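Peptidase M16 domain protein (Alicyclobacillus acidocaldarius subsp. acidocaldarius DSM 446, PDB 4XEA) is a putative M16-family metallopeptidase that binds a metal ion and probably hydrolyses peptide bonds. Local coordinates at residues A281-T286 and S334-V339; G297-G302 and D326-R331; R338-G343 and R405-L410. All blocks are in the same frame, centred on the assembly; numbering follows the deposited sequence.

How the interactions relate
Three contacts show how one helix, 325-342, can be fastened along its length by different chemistry. Interaction 2 takes its first turns and is almost wholly apolar, a loop leucine and valine packing against it. Interaction 1, about 12 Å further on between centres, joins the middle of the helix to the end of helix 265-283 and adds one histidine-to-carbonyl bond to a buried apolar patch. Interaction 3, about 10 Å from interaction 1, is only partly buried and the most polar, binding helix 399-409 through an arginine, a glutamine and a water. Interactions 1 and 3 touch through Leu282, Leu336, Phe406 and Leu410, and share Val339; interactions 2 and 3 do not meet.

Interaction 1: A281-T286 and S334-V339; sequences ALFGPT and SHLARV
The carbonyl O of Leu282, in the last part of helix 265-283, accepts a hydrogen bond from NE2 of His335 at 3.1 Å. The donor lies in the carbonyl plane, on a lone pair, but the bond is bent: the angle at the hydrogen is 140°, and the oxygen sits 21° out of the imidazole plane. With CG trans to its backbone N (chi1 -177°), the His335 ring reaches across to helix 265-283, where its CD2 edge also nears Phe283 CE1; Phe289 stacks on the ring from outside the pair. Apolar side chains close the rest. Leu282 forks, sending CD1 to Leu336 CD2 and CD2 to Val339 CG2, the latter at 4.0 Å. Leu336 CD2 also meets Phe283 CZ at 3.9 Å, so one methyl touches both, and the Leu336 side chain crosses those of Leu282 and Phe283 at roughly a right angle. The bond gives this backbone carbonyl a side-chain donor beside a buried hydrocarbon patch, which Phe406 of helix 399-409 extends. The contact is packing between two helices, 265-283 and 325-342, of the second M16 alpha/beta domain, whose helices pack beside the five-stranded sheet.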
loop_
_atom_site.group_PDB
_atom_site.type_symbol
_atom_site.label_atom_id
_atom_site.label_comp_id
_atom_site.label_asym_id
_atom_site.label_seq_id
_atom_site.Cartn_x
_atom_site.Cartn_y
_atom_site.Cartn_z
ATOM N N ALA A 281 2.743 -2.071 21.895
ATOM C CA ALA A 281 2.943 -1.433 23.206
ATOM C C ALA A 281 4.414 -1.099 23.432
ATOM O O ALA A 281 4.731 -0.063 24.004
ATOM C CB ALA A 281 2.414 -2.358 24.354
ATOM N N LEU A 282 5.305 -1.994 23.017
ATOM C CA LEU A 282 6.743 -1.809 23.225
ATOM C C LEU A 282 7.350 -0.814 22.235
ATOM O O LEU A 282 8.196 -0.004 22.605
ATOM C CB LEU A 282 7.490 -3.150 23.107
ATOM C CG LEU A 282 7.279 -4.122 24.286
ATOM C CD1 LEU A 282 7.755 -5.542 23.984
ATOM C CD2 LEU A 282 7.946 -3.639 25.565
ATOM N N PHE A 283 6.942 -0.917 20.965
ATOM C CA PHE A 283 7.682 -0.295 19.877
ATOM C C PHE A 283 6.812 0.537 18.901
ATOM O O PHE A 283 7.342 1.141 17.969
ATOM C CB PHE A 283 8.334 -1.422 19.069
ATOM C CG PHE A 283 9.318 -2.267 19.831
ATOM C CD1 PHE A 283 10.489 -1.712 20.336
ATOM C CD2 PHE A 283 9.131 -3.655 19.952
ATOM C CE1 PHE A 283 11.416 -2.509 21.006
ATOM C CE2 PHE A 283 10.071 -4.444 20.594
ATOM C CZ PHE A 283 11.207 -3.869 21.118
ATOM N N GLY A 284 5.501 0.594 19.123
ATOM C CA GLY A 284 4.563 1.130 18.137
ATOM C C GLY A 284 4.686 2.616 17.944
ATOM O O GLY A 284 5.329 3.310 18.763
ATOM N N PRO A 285 4.033 3.145 16.888
ATOM C CA PRO A 285 4.226 4.558 16.571
ATOM C C PRO A 285 3.672 5.512 17.612
ATOM O O PRO A 285 4.077 6.670 17.642
ATOM C CB PRO A 285 3.475 4.748 15.241
ATOM C CG PRO A 285 2.743 3.514 15.006
ATOM C CD PRO A 285 3.294 2.429 15.840
ATOM N N THR A 286 2.759 5.043 18.459
ATOM C CA THR A 286 2.257 5.873 19.550
ATOM C C THR A 286 2.899 5.584 20.919
ATOM O O THR A 286 2.447 6.130 21.925
ATOM C CB THR A 286 0.712 5.793 19.670
ATOM O OG1 THR A 286 0.313 4.432 19.840
ATOM C CG2 THR A 286 0.031 6.389 18.419
ATOM N N SER A 334 18.077 -1.667 26.595
ATOM C CA SER A 334 17.764 -1.021 27.879
ATOM C C SER A 334 16.288 -0.980 28.167
ATOM O O SER A 334 15.865 -1.303 29.272
ATOM C CB SER A 334 18.247 0.415 27.883
ATOM O OG SER A 334 19.626 0.451 28.091
ATOM N N HIS A 335 15.521 -0.520 27.167
ATOM C CA HIS A 335 14.068 -0.520 27.214
ATOM C C HIS A 335 13.568 -1.896 27.651
ATOM O O HIS A 335 12.876 -2.007 28.654
ATOM C CB HIS A 335 13.523 -0.112 25.832
ATOM C CG HIS A 335 12.029 -0.005 25.749
ATOM N ND1 HIS A 335 11.268 0.669 26.677
ATOM C CD2 HIS A 335 11.164 -0.437 24.795
ATOM C CE1 HIS A 335 9.995 0.619 26.319
ATOM N NE2 HIS A 335 9.906 -0.040 25.177
ATOM N N LEU A 336 13.975 -2.952 26.935
ATOM C CA LEU A 336 13.541 -4.309 27.261
ATOM C C LEU A 336 14.019 -4.769 28.631
ATOM O O LEU A 336 13.290 -5.472 29.316
ATOM C CB LEU A 336 13.965 -5.322 26.178
ATOM C CG LEU A 336 13.332 -5.081 24.793
ATOM C CD1 LEU A 336 13.851 -6.102 23.764
ATOM C CD2 LEU A 336 11.811 -5.104 24.818
ATOM N N ALA A 337 15.221 -4.362 29.037
ATOM C CA ALA A 337 15.747 -4.743 30.361
ATOM C C ALA A 337 14.893 -4.149 31.479
ATOM O O ALA A 337 14.682 -4.775 32.519
ATOM C CB ALA A 337 17.240 -4.305 30.534
ATOM N N ARG A 338 14.392 -2.936 31.265
ATOM C CA ARG A 338 13.515 -2.299 32.259
ATOM C C ARG A 338 12.144 -2.968 32.321
ATOM O O ARG A 338 11.624 -3.204 33.409
ATOM C CB ARG A 338 13.377 -0.799 32.011
ATOM C CG ARG A 338 14.463 -0.002 32.723
ATOM C CD ARG A 338 14.473 1.443 32.282
ATOM N NE ARG A 338 14.766 1.547 30.852
ATOM C CZ ARG A 338 14.851 2.696 30.184
ATOM N NH1 ARG A 338 15.121 2.673 28.875
ATOM N NH2 ARG A 338 14.665 3.861 30.823
ATOM N N VAL A 339 11.564 -3.281 31.164
ATOM C CA VAL A 339 10.276 -3.951 31.144
ATOM C C VAL A 339 10.413 -5.361 31.737
ATOM O O VAL A 339 9.507 -5.852 32.383
ATOM C CB VAL A 339 9.686 -4.023 29.710
ATOM C CG1 VAL A 339 8.427 -4.873 29.695
ATOM C CG2 VAL A 339 9.419 -2.603 29.140
#

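Interaction 2: G297-G302 and D326-R331; sequences GLVDKG and DVLAER
Leu298 drives its forked end against the first turns of helix 325-342, and the contact is tight wherever its two methyls land. Leu298 CD2 rests on Val327 CG1 at 3.8 Å, while Leu298 CD1 touches the same valine methyl and reaches Arg331 NH1 at 3.7 Å. With CG beside the backbone N and anti to the carbonyl carbon (chi1 -69°), Leu298 turns its fork toward the helix, crossing the side chains of Val327 and Arg331 at about a right angle. Deeper in, Val299 CG1 is held against both methyls of Leu328, CD1 and CD2 each 3.9 Å away; Leu328 CD2 also lies beside the carbonyl O of Leu298. Leu293 of helix 288-295 touches Leu298, Val299 and Leu328, completing a small apolar cluster. The loop comes off helix 288-295 through a Schellman motif, in which Gly297 has positive phi (66°), and the chain then runs on to strand 304-309, an outermost strand of the five-stranded sheet. No hydrogen bond crosses between the two segments. Toward the more open side, Val327 is only partly buried, and Arg331, bent at chi2 and chi3, carries its charged end past Leu298 to a salt bridge with Glu296 and a hydrogen bond with Ser292. Further along the loop, beyond the packed residues, Asp300 OD1 accepts from Gly302 N at 3.0 Å in an Asx turn, and its other oxygen is bonded by Asn321.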
loop_
_atom_site.group_PDB
_atom_site.type_symbol
_atom_site.label_atom_id
_atom_site.label_comp_id
_atom_site.label_asym_id
_atom_site.label_seq_id
_atom_site.Cartn_x
_atom_site.Cartn_y
_atom_site.Cartn_z
ATOM N N GLY A 297 16.238 11.480 16.732
ATOM C CA GLY A 297 16.771 11.160 15.405
ATOM C C GLY A 297 17.442 9.799 15.278
ATOM O O GLY A 297 18.219 9.578 14.354
ATOM N N LEU A 298 17.129 8.870 16.188
ATOM C CA LEU A 298 17.700 7.517 16.163
ATOM C C LEU A 298 16.964 6.563 15.201
ATOM O O LEU A 298 17.531 5.542 14.808
ATOM C CB LEU A 298 17.748 6.917 17.586
ATOM C CG LEU A 298 18.716 7.521 18.608
ATOM C CD1 LEU A 298 18.553 6.889 19.995
ATOM C CD2 LEU A 298 20.151 7.367 18.129
ATOM N N VAL A 299 15.713 6.899 14.850
ATOM C CA VAL A 299 14.904 6.178 13.865
ATOM C C VAL A 299 14.160 7.152 12.935
ATOM O O VAL A 299 14.159 8.358 13.167
ATOM C CB VAL A 299 13.830 5.291 14.549
ATOM C CG1 VAL A 299 14.485 4.205 15.423
ATOM C CG2 VAL A 299 12.879 6.145 15.371
ATOM N N ASP A 300 13.522 6.622 11.888
ATOM C CA ASP A 300 12.546 7.390 11.098
ATOM C C ASP A 300 11.194 6.668 11.140
ATOM O O ASP A 300 11.054 5.673 11.849
ATOM C CB ASP A 300 13.036 7.672 9.654
ATOM C CG ASP A 300 13.331 6.405 8.848
ATOM O OD1 ASP A 300 12.632 5.396 8.995
ATOM O OD2 ASP A 300 14.277 6.430 8.036
ATOM N N LYS A 301 10.200 7.166 10.405
ATOM C CA LYS A 301 8.846 6.566 10.424
ATOM C C LYS A 301 8.699 5.186 9.793
ATOM O O LYS A 301 7.630 4.576 9.907
ATOM C CB LYS A 301 7.818 7.511 9.773
ATOM C CG LYS A 301 7.280 8.566 10.714
ATOM C CD LYS A 301 7.973 9.930 10.548
ATOM C CE LYS A 301 7.205 11.035 11.286
ATOM N NZ LYS A 301 7.873 12.369 11.218
ATOM N N GLY A 302 9.740 4.702 9.121
ATOM C CA GLY A 302 9.776 3.320 8.608
ATOM C C GLY A 302 10.224 2.281 9.643
ATOM O O GLY A 302 10.248 1.090 9.372
ATOM N N ASP A 326 24.501 1.534 16.761
ATOM C CA ASP A 326 24.968 1.084 18.077
ATOM C C ASP A 326 24.104 1.659 19.190
ATOM O O ASP A 326 23.681 0.938 20.093
ATOM C CB ASP A 326 26.460 1.427 18.315
ATOM C CG ASP A 326 26.856 2.837 17.839
ATOM O OD1 ASP A 326 26.035 3.603 17.261
ATOM O OD2 ASP A 326 28.041 3.180 18.027
ATOM N N VAL A 327 23.838 2.960 19.097
ATOM C CA VAL A 327 23.057 3.671 20.097
ATOM C C VAL A 327 21.641 3.096 20.141
ATOM O O VAL A 327 21.097 2.855 21.222
ATOM C CB VAL A 327 23.006 5.190 19.825
ATOM C CG1 VAL A 327 22.219 5.889 20.934
ATOM C CG2 VAL A 327 24.439 5.802 19.734
ATOM N N LEU A 328 21.055 2.884 18.962
ATOM C CA LEU A 328 19.686 2.356 18.847
ATOM C C LEU A 328 19.614 0.972 19.428
ATOM O O LEU A 328 18.682 0.669 20.170
ATOM C CB LEU A 328 19.187 2.332 17.387
ATOM C CG LEU A 328 17.796 1.693 17.131
ATOM C CD1 LEU A 328 16.709 2.344 17.975
ATOM C CD2 LEU A 328 17.432 1.722 15.654
ATOM N N ALA A 329 20.582 0.124 19.095
ATOM C CA ALA A 329 20.630 -1.216 19.675
ATOM C C ALA A 329 20.705 -1.169 21.192
ATOM O O ALA A 329 20.062 -1.986 21.863
ATOM C CB ALA A 329 21.783 -2.009 19.110
ATOM N N GLU A 330 21.494 -0.249 21.743
ATOM C CA GLU A 330 21.596 -0.136 23.202
ATOM C C GLU A 330 20.272 0.294 23.824
ATOM O O GLU A 330 19.883 -0.222 24.872
ATOM C CB GLU A 330 22.699 0.844 23.623
ATOM C CG GLU A 330 22.708 1.135 25.148
ATOM C CD GLU A 330 21.853 2.375 25.570
ATOM O OE1 GLU A 330 21.998 3.453 24.936
ATOM O OE2 GLU A 330 21.068 2.294 26.554
ATOM N N ARG A 331 19.590 1.251 23.181
ATOM C CA ARG A 331 18.334 1.791 23.715
ATOM C C ARG A 331 17.245 0.726 23.733
ATOM O O ARG A 331 16.443 0.653 24.676
ATOM C CB ARG A 331 17.865 3.004 22.895
ATOM C CG ARG A 331 18.682 4.286 23.135
ATOM C CD ARG A 331 18.302 4.961 24.458
ATOM N NE ARG A 331 16.894 5.370 24.496
ATOM C CZ ARG A 331 16.412 6.503 23.976
ATOM N NH1 ARG A 331 17.210 7.386 23.356
ATOM N NH2 ARG A 331 15.110 6.764 24.082
#

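Interaction 3: R338-G343 and R405-L410; sequences RVRERG and RFQEHL
Arg340 and Phe406 bring helices 325-342 and 399-409 together; the axes of 338-342 and 405-409 approach to 10.5 Å, with 122° between their N-to-C directions. The apolar contacts centre on the Phe406 ring. Val339 CG1 stands over one face in a CH-pi contact, 4.0 Å from the ring centroid, while Leu410 CB lies against the opposite face. At the ring's CE1 corner, Arg340 supplies CA at 3.7 Å and CB just beyond. Two direct hydrogen bonds run in opposite directions. Gln407, folded back at chi2 (-72°), turns NE2 to the Arg340 carbonyl O, 3.2 Å away, in the carbonyl plane and on a lone pair. In return Arg340 NH2 donates to Leu410 O at 2.9 Å, nearly straight at 174°; the oxygen lies in the guanidinium plane, although the donor stands above the plane of the carbonyl. A water makes the third polar link: it accepts from Arg340 NE at 2.8 Å and donates to the same Leu410 O, closing a bridge beside the direct bond. A methionine in place of Arg340 would probably leave the Leu410 carbonyl without its direct donor and the water without its NE anchor. Arginine and water together supply donors to a carbonyl just past the end of helix 399-409, where the positive charge, with the Glu412 side chain also against it, probably suits the partial negative charge of the helix end.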
loop_
_atom_site.group_PDB
_atom_site.type_symbol
_atom_site.label_atom_id
_atom_site.label_comp_id
_atom_site.label_asym_id
_atom_site.label_seq_id
_atom_site.Cartn_x
_atom_site.Cartn_y
_atom_site.Cartn_z
ATOM N N ARG A 338 14.392 -2.936 31.265
ATOM C CA ARG A 338 13.515 -2.299 32.259
ATOM C C ARG A 338 12.144 -2.968 32.321
ATOM O O ARG A 338 11.624 -3.204 33.409
ATOM C CB ARG A 338 13.377 -0.799 32.011
ATOM C CG ARG A 338 14.463 -0.002 32.723
ATOM C CD ARG A 338 14.473 1.443 32.282
ATOM N NE ARG A 338 14.766 1.547 30.852
ATOM C CZ ARG A 338 14.851 2.696 30.184
ATOM N NH1 ARG A 338 15.121 2.673 28.875
ATOM N NH2 ARG A 338 14.665 3.861 30.823
ATOM N N VAL A 339 11.564 -3.281 31.164
ATOM C CA VAL A 339 10.276 -3.951 31.144
ATOM C C VAL A 339 10.413 -5.361 31.737
ATOM O O VAL A 339 9.507 -5.852 32.383
ATOM C CB VAL A 339 9.686 -4.023 29.710
ATOM C CG1 VAL A 339 8.427 -4.873 29.695
ATOM C CG2 VAL A 339 9.419 -2.603 29.140
ATOM N N ARG A 340 11.552 -6.006 31.477
ATOM C CA ARG A 340 11.861 -7.329 31.998
ATOM C C ARG A 340 11.936 -7.320 33.526
ATOM O O ARG A 340 11.423 -8.231 34.162
ATOM C CB ARG A 340 13.181 -7.827 31.386
ATOM C CG ARG A 340 13.545 -9.252 31.719
ATOM C CD ARG A 340 14.747 -9.748 30.898
ATOM N NE ARG A 340 14.551 -9.644 29.449
ATOM C CZ ARG A 340 15.284 -8.908 28.618
ATOM N NH1 ARG A 340 16.312 -8.167 29.038
ATOM N NH2 ARG A 340 14.988 -8.904 27.336
ATOM N N GLU A 341 12.568 -6.290 34.091
ATOM C CA GLU A 341 12.666 -6.080 35.537
ATOM C C GLU A 341 11.320 -5.658 36.146
ATOM O O GLU A 341 10.922 -6.171 37.200
ATOM C CB GLU A 341 13.741 -4.999 35.834
ATOM C CG GLU A 341 13.878 -4.527 37.313
ATOM C CD GLU A 341 14.365 -3.065 37.466
ATOM O OE1 GLU A 341 14.614 -2.388 36.428
ATOM O OE2 GLU A 341 14.479 -2.590 38.636
ATOM N N ARG A 342 10.639 -4.710 35.492
ATOM C CA ARG A 342 9.531 -3.954 36.115
ATOM C C ARG A 342 8.139 -4.453 35.716
ATOM O O ARG A 342 7.149 -4.115 36.353
ATOM C CB ARG A 342 9.628 -2.464 35.747
ATOM C CG ARG A 342 11.019 -1.824 35.927
ATOM C CD ARG A 342 11.223 -1.255 37.303
ATOM N NE ARG A 342 10.304 -0.149 37.535
ATOM C CZ ARG A 342 10.128 0.466 38.700
ATOM N NH1 ARG A 342 10.818 0.103 39.779
ATOM N NH2 ARG A 342 9.254 1.461 38.787
ATOM N N GLY A 343 8.063 -5.233 34.649
ATOM C CA GLY A 343 6.783 -5.664 34.111
ATOM C C GLY A 343 6.257 -4.704 33.051
ATOM O O GLY A 343 6.622 -3.526 33.014
ATOM N N ARG A 405 4.281 -13.871 28.072
ATOM C CA ARG A 405 4.762 -13.955 26.668
ATOM C C ARG A 405 6.109 -13.220 26.520
ATOM O O ARG A 405 7.038 -13.741 25.903
ATOM C CB ARG A 405 3.710 -13.350 25.723
ATOM C CG ARG A 405 4.121 -13.240 24.246
ATOM C CD ARG A 405 3.772 -14.518 23.503
ATOM N NE ARG A 405 4.659 -15.686 23.671
ATOM C CZ ARG A 405 5.611 -16.045 22.808
ATOM N NH1 ARG A 405 6.281 -17.171 22.974
ATOM N NH2 ARG A 405 5.909 -15.277 21.766
ATOM N N PHE A 406 6.193 -12.015 27.082
ATOM C CA PHE A 406 7.412 -11.219 27.094
ATOM C C PHE A 406 8.594 -12.003 27.712
ATOM O O PHE A 406 9.679 -12.105 27.127
ATOM C CB PHE A 406 7.174 -9.886 27.842
ATOM C CG PHE A 406 8.378 -8.989 27.854
ATOM C CD1 PHE A 406 9.415 -9.208 28.749
ATOM C CD2 PHE A 406 8.513 -7.960 26.926
ATOM C CE1 PHE A 406 10.578 -8.409 28.719
ATOM C CE2 PHE A 406 9.648 -7.167 26.898
ATOM C CZ PHE A 406 10.689 -7.387 27.807
ATOM N N GLN A 407 8.358 -12.585 28.894
ATOM C CA GLN A 407 9.393 -13.324 29.642
ATOM C C GLN A 407 9.900 -14.581 28.923
ATOM O O GLN A 407 11.093 -14.907 28.987
ATOM C CB GLN A 407 8.850 -13.686 31.036
ATOM C CG GLN A 407 8.568 -12.468 31.925
ATOM C CD GLN A 407 9.824 -11.781 32.418
ATOM O OE1 GLN A 407 10.881 -12.404 32.526
ATOM N NE2 GLN A 407 9.712 -10.493 32.745
ATOM N N GLU A 408 8.981 -15.264 28.245
ATOM C CA GLU A 408 9.230 -16.458 27.435
ATOM C C GLU A 408 10.105 -16.187 26.207
ATOM O O GLU A 408 10.906 -17.022 25.774
ATOM C CB GLU A 408 7.893 -16.944 26.828
ATOM C CG GLU A 408 7.244 -18.044 27.501
ATOM C CD GLU A 408 5.827 -18.339 26.961
ATOM O OE1 GLU A 408 5.255 -17.607 26.090
ATOM O OE2 GLU A 408 5.281 -19.343 27.445
ATOM N N HIS A 409 9.829 -15.079 25.557
ATOM C CA HIS A 409 10.291 -14.879 24.230
ATOM C C HIS A 409 11.246 -13.695 24.010
ATOM O O HIS A 409 12.178 -13.817 23.229
ATOM C CB HIS A 409 9.093 -14.702 23.308
ATOM C CG HIS A 409 9.487 -14.498 21.879
ATOM N ND1 HIS A 409 10.267 -15.390 21.200
ATOM C CD2 HIS A 409 9.219 -13.495 21.009
ATOM C CE1 HIS A 409 10.464 -14.956 19.967
ATOM N NE2 HIS A 409 9.832 -13.810 19.822
ATOM N N LEU A 410 10.973 -12.535 24.594
ATOM C CA LEU A 410 11.842 -11.397 24.348
ATOM C C LEU A 410 12.962 -11.383 25.397
ATOM O O LEU A 410 12.915 -10.595 26.348
ATOM C CB LEU A 410 11.042 -10.082 24.308
ATOM C CG LEU A 410 9.964 -10.039 23.193
ATOM C CD1 LEU A 410 9.212 -8.747 23.218
ATOM C CD2 LEU A 410 10.536 -10.295 21.804
HETATM O O HOH W 1 12.398 -11.457 29.043
#